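Local atomic coordinates of putative polysaccharide binding proteins (DUF1812) (Bacteroides thetaiotaomicron VPI-5482, PDB entry 3GF8), a protein that is probably a lipid-anchored outer-membrane component of fimbriae that takes part in their assembly and may bind polysaccharide. Residues Q258-R263 with V283-V288. Numbering follows the deposited sequence.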
ATOM      1  N   GLN A 258      -8.306  -6.729  -7.683  1.00 27.42           N
ATOM      2  CA  GLN A 258      -6.983  -6.724  -7.036  1.00 23.56           C
ATOM      3  C   GLN A 258      -5.981  -5.898  -7.813  1.00 27.58           C
ATOM      4  O   GLN A 258      -5.119  -5.244  -7.244  1.00 28.91           O
ATOM      5  CB  GLN A 258      -6.414  -8.122  -6.843  1.00 22.99           C
ATOM      6  CG  GLN A 258      -5.114  -8.110  -5.966  1.00 20.66           C
ATOM      7  CD  GLN A 258      -5.362  -7.527  -4.578  1.00 24.28           C
ATOM      8  OE1 GLN A 258      -6.197  -8.029  -3.851  1.00 26.56           O
ATOM      9  NE2 GLN A 258      -4.671  -6.425  -4.239  1.00 24.43           N
ATOM     10  N   GLU A 259      -6.098  -5.941  -9.132  1.00 28.00           N
ATOM     11  CA  GLU A 259      -5.209  -5.203  -9.971  1.00 26.84           C
ATOM     12  C   GLU A 259      -5.420  -3.721  -9.833  1.00 25.41           C
ATOM     13  O   GLU A 259      -4.442  -2.975  -9.796  1.00 22.57           O
ATOM     14  CB  GLU A 259      -5.349  -5.618 -11.422  1.00 26.23           C
ATOM     15  CG  GLU A 259      -4.346  -4.885 -12.304  1.00 33.26           C
ATOM     16  CD  GLU A 259      -4.208  -5.486 -13.694  1.00 46.03           C
ATOM     17  OE1 GLU A 259      -4.962  -6.455 -14.027  1.00 49.65           O
ATOM     18  OE2 GLU A 259      -3.335  -4.976 -14.442  1.00 37.26           O
ATOM     19  N   TYR A 260      -6.684  -3.294  -9.737  1.00 27.64           N
ATOM     20  CA  TYR A 260      -6.979  -1.890  -9.478  1.00 27.04           C
ATOM     21  C   TYR A 260      -6.458  -1.476  -8.097  1.00 28.09           C
ATOM     22  O   TYR A 260      -5.792  -0.451  -7.939  1.00 28.39           O
ATOM     23  CB  TYR A 260      -8.463  -1.630  -9.552  1.00 25.51           C
ATOM     24  CG  TYR A 260      -8.846  -0.223  -9.187  1.00 27.56           C
ATOM     25  CD1 TYR A 260      -8.293   0.860  -9.848  1.00 29.20           C
ATOM     26  CD2 TYR A 260      -9.786   0.029  -8.186  1.00 29.16           C
ATOM     27  CE1 TYR A 260      -8.662   2.155  -9.513  1.00 26.27           C
ATOM     28  CE2 TYR A 260     -10.182   1.310  -7.873  1.00 31.33           C
ATOM     29  CZ  TYR A 260      -9.604   2.370  -8.532  1.00 28.16           C
ATOM     30  OH  TYR A 260      -9.973   3.634  -8.204  1.00 26.15           O
ATOM     31  N   LEU A 261      -6.751  -2.292  -7.096  1.00 28.73           N
ATOM     32  CA  LEU A 261      -6.281  -2.004  -5.738  1.00 29.53           C
ATOM     33  C   LEU A 261      -4.738  -1.890  -5.638  1.00 27.77           C
ATOM     34  O   LEU A 261      -4.208  -1.062  -4.873  1.00 29.09           O
ATOM     35  CB  LEU A 261      -6.797  -3.056  -4.769  1.00 29.01           C
ATOM     36  CG  LEU A 261      -8.317  -3.091  -4.585  1.00 28.51           C
ATOM     37  CD1 LEU A 261      -8.680  -4.210  -3.560  1.00 28.61           C
ATOM     38  CD2 LEU A 261      -8.850  -1.717  -4.185  1.00 20.19           C
ATOM     39  N   ASP A 262      -4.023  -2.696  -6.409  1.00 26.02           N
ATOM     40  CA  ASP A 262      -2.558  -2.659  -6.383  1.00 24.77           C
ATOM     41  C   ASP A 262      -2.036  -1.498  -7.170  1.00 23.04           C
ATOM     42  O   ASP A 262      -1.086  -0.803  -6.731  1.00 25.69           O
ATOM     43  CB  ASP A 262      -1.937  -3.914  -6.977  1.00 27.78           C
ATOM     44  CG  ASP A 262      -2.106  -5.121  -6.104  1.00 25.27           C
ATOM     45  OD1 ASP A 262      -2.205  -4.988  -4.869  1.00 37.07           O
ATOM     46  OD2 ASP A 262      -2.139  -6.220  -6.667  1.00 32.21           O
ATOM     47  N   ARG A 263      -2.632  -1.275  -8.331  1.00 20.22           N
ATOM     48  CA  ARG A 263      -2.127  -0.237  -9.231  1.00 23.56           C
ATOM     49  C   ARG A 263      -2.403   1.171  -8.749  1.00 24.92           C
ATOM     50  O   ARG A 263      -1.593   2.063  -8.949  1.00 26.23           O
ATOM     51  CB  ARG A 263      -2.733  -0.384 -10.623  1.00 25.28           C
ATOM     52  CG  ARG A 263      -1.980  -1.299 -11.548  1.00 26.90           C
ATOM     53  CD  ARG A 263      -2.590  -1.175 -12.933  1.00 35.84           C
ATOM     54  NE  ARG A 263      -2.162  -2.251 -13.804  1.00 35.88           N
ATOM     55  CZ  ARG A 263      -1.038  -2.258 -14.512  1.00 35.77           C
ATOM     56  NH1 ARG A 263      -0.184  -1.229 -14.497  1.00 27.86           N
ATOM     57  NH2 ARG A 263      -0.779  -3.316 -15.266  1.00 35.34           N
ATOM     58  N   VAL A 283     -17.897   9.603  -5.184  1.00 21.48           N
ATOM     59  CA  VAL A 283     -17.087   9.995  -6.287  1.00 17.72           C
ATOM     60  C   VAL A 283     -15.709   9.525  -5.917  1.00 23.25           C
ATOM     61  O   VAL A 283     -15.182   9.913  -4.868  1.00 23.15           O
ATOM     62  CB  VAL A 283     -17.150  11.467  -6.504  1.00 17.46           C
ATOM     63  CG1 VAL A 283     -16.178  11.923  -7.688  1.00 14.74           C
ATOM     64  CG2 VAL A 283     -18.543  11.844  -6.817  1.00 16.07           C
ATOM     65  N   VAL A 284     -15.157   8.643  -6.746  1.00 23.28           N
ATOM     66  CA  VAL A 284     -13.805   8.116  -6.553  1.00 22.76           C
ATOM     67  C   VAL A 284     -12.944   8.653  -7.665  1.00 21.36           C
ATOM     68  O   VAL A 284     -13.163   8.350  -8.824  1.00 24.37           O
ATOM     69  CB  VAL A 284     -13.786   6.596  -6.561  1.00 21.45           C
ATOM     70  CG1 VAL A 284     -12.348   6.047  -6.281  1.00 18.26           C
ATOM     71  CG2 VAL A 284     -14.806   6.072  -5.561  1.00 22.91           C
ATOM     72  N   ASN A 285     -11.981   9.483  -7.305  1.00 23.92           N
ATOM     73  CA  ASN A 285     -11.094  10.114  -8.288  1.00 23.68           C
ATOM     74  C   ASN A 285     -11.875  10.621  -9.517  1.00 23.99           C
ATOM     75  O   ASN A 285     -11.526  10.347 -10.657  1.00 25.53           O
ATOM     76  CB  ASN A 285      -9.979   9.134  -8.681  1.00 24.45           C
ATOM     77  CG  ASN A 285      -9.052   8.779  -7.515  1.00 23.70           C
ATOM     78  OD1 ASN A 285      -8.957   9.538  -6.564  1.00 24.92           O
ATOM     79  ND2 ASN A 285      -8.362   7.610  -7.590  1.00 25.62           N
ATOM     80  N   GLY A 286     -12.941  11.367  -9.277  1.00 22.92           N
ATOM     81  CA  GLY A 286     -13.677  11.981 -10.364  1.00 22.62           C
ATOM     82  C   GLY A 286     -14.826  11.159 -10.917  1.00 23.34           C
ATOM     83  O   GLY A 286     -15.708  11.728 -11.570  1.00 20.81           O
ATOM     84  N   TRP A 287     -14.842   9.847 -10.646  1.00 20.26           N
ATOM     85  CA  TRP A 287     -15.890   8.970 -11.166  1.00 24.33           C
ATOM     86  C   TRP A 287     -17.039   8.872 -10.210  1.00 25.05           C
ATOM     87  O   TRP A 287     -16.841   8.440  -9.089  1.00 24.60           O
ATOM     88  CB  TRP A 287     -15.364   7.567 -11.428  1.00 23.97           C
ATOM     89  CG  TRP A 287     -14.306   7.553 -12.471  1.00 29.99           C
ATOM     90  CD1 TRP A 287     -12.975   7.823 -12.296  1.00 22.82           C
ATOM     91  CD2 TRP A 287     -14.487   7.299 -13.876  1.00 27.86           C
ATOM     92  NE1 TRP A 287     -12.309   7.719 -13.511  1.00 28.19           N
ATOM     93  CE2 TRP A 287     -13.215   7.396 -14.490  1.00 25.07           C
ATOM     94  CE3 TRP A 287     -15.603   7.008 -14.673  1.00 21.42           C
ATOM     95  CZ2 TRP A 287     -13.033   7.229 -15.866  1.00 18.48           C
ATOM     96  CZ3 TRP A 287     -15.419   6.820 -16.030  1.00 25.60           C
ATOM     97  CH2 TRP A 287     -14.126   6.925 -16.616  1.00 21.75           C
ATOM     98  N   VAL A 288     -18.231   9.238 -10.690  1.00 21.58           N
ATOM     99  CA  VAL A 288     -19.450   9.190  -9.919  1.00 24.27           C
ATOM    100  C   VAL A 288     -20.049   7.785  -9.962  1.00 25.05           C
ATOM    101  O   VAL A 288     -20.112   7.227 -11.025  1.00 25.68           O
ATOM    102  CB  VAL A 288     -20.460  10.174 -10.501  1.00 24.23           C
ATOM    103  CG1 VAL A 288     -21.694  10.205  -9.648  1.00 28.09           C
ATOM    104  CG2 VAL A 288     -19.815  11.583 -10.660  1.00 25.19           C
TER
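The phenol of Tyr260 touches the hairpin through its hydroxyl, not through a ring face, and meets Val284 and Asn285 there. OH lies 3.9 Å from CG1 of Val284 and 4.3 Å from ND2 of Asn285, the first a van der Waals touch and the second no bond. Two other flat groups have their edges engaged within their own segments. The indole of Trp287 has the carbonyl oxygen of Val284 in its plane, while the guanidinium of Arg263 meets the carboxylate of Glu259 edge-on, NE and NH2 both gripping OE2. The NE bond, 3.0 Å to OE2, arrives on the anti lone pair, and this salt bridge ties together successive turns of helix 257-263.

The reach of the tyrosine follows from its first torsion, which places CG anti to the backbone N (chi1 175°) and carries the ring out from the helix. On the hairpin, Val284 holds CG1 in the same relation to its own N, presenting that methyl to the phenol oxygen. Val284 and Trp287 close a type I' turn through two backbone hydrogen bonds, N of each to O of the other, both 2.9 Å. Its two central residues, Asn285 and Gly286, have the positive phi that this turn requires.

Here is a worked example of two elements joined through a shared third party. Glu251 OE2 is hydrogen-bonded both to Tyr260 OH and to Asn285 ND2, while Asn285 OD1 accepts from His268 N and ND2 also donates to Asn266 O, both in strand 266-273. Only 56 Å² is buried directly, so the shared carboxylate oxygen probably contributes much of the coupling, beside an apolar bridge through Leu245, which both Leu261 and Val284 touch, and it gives the buried phenol hydroxyl its polar partner.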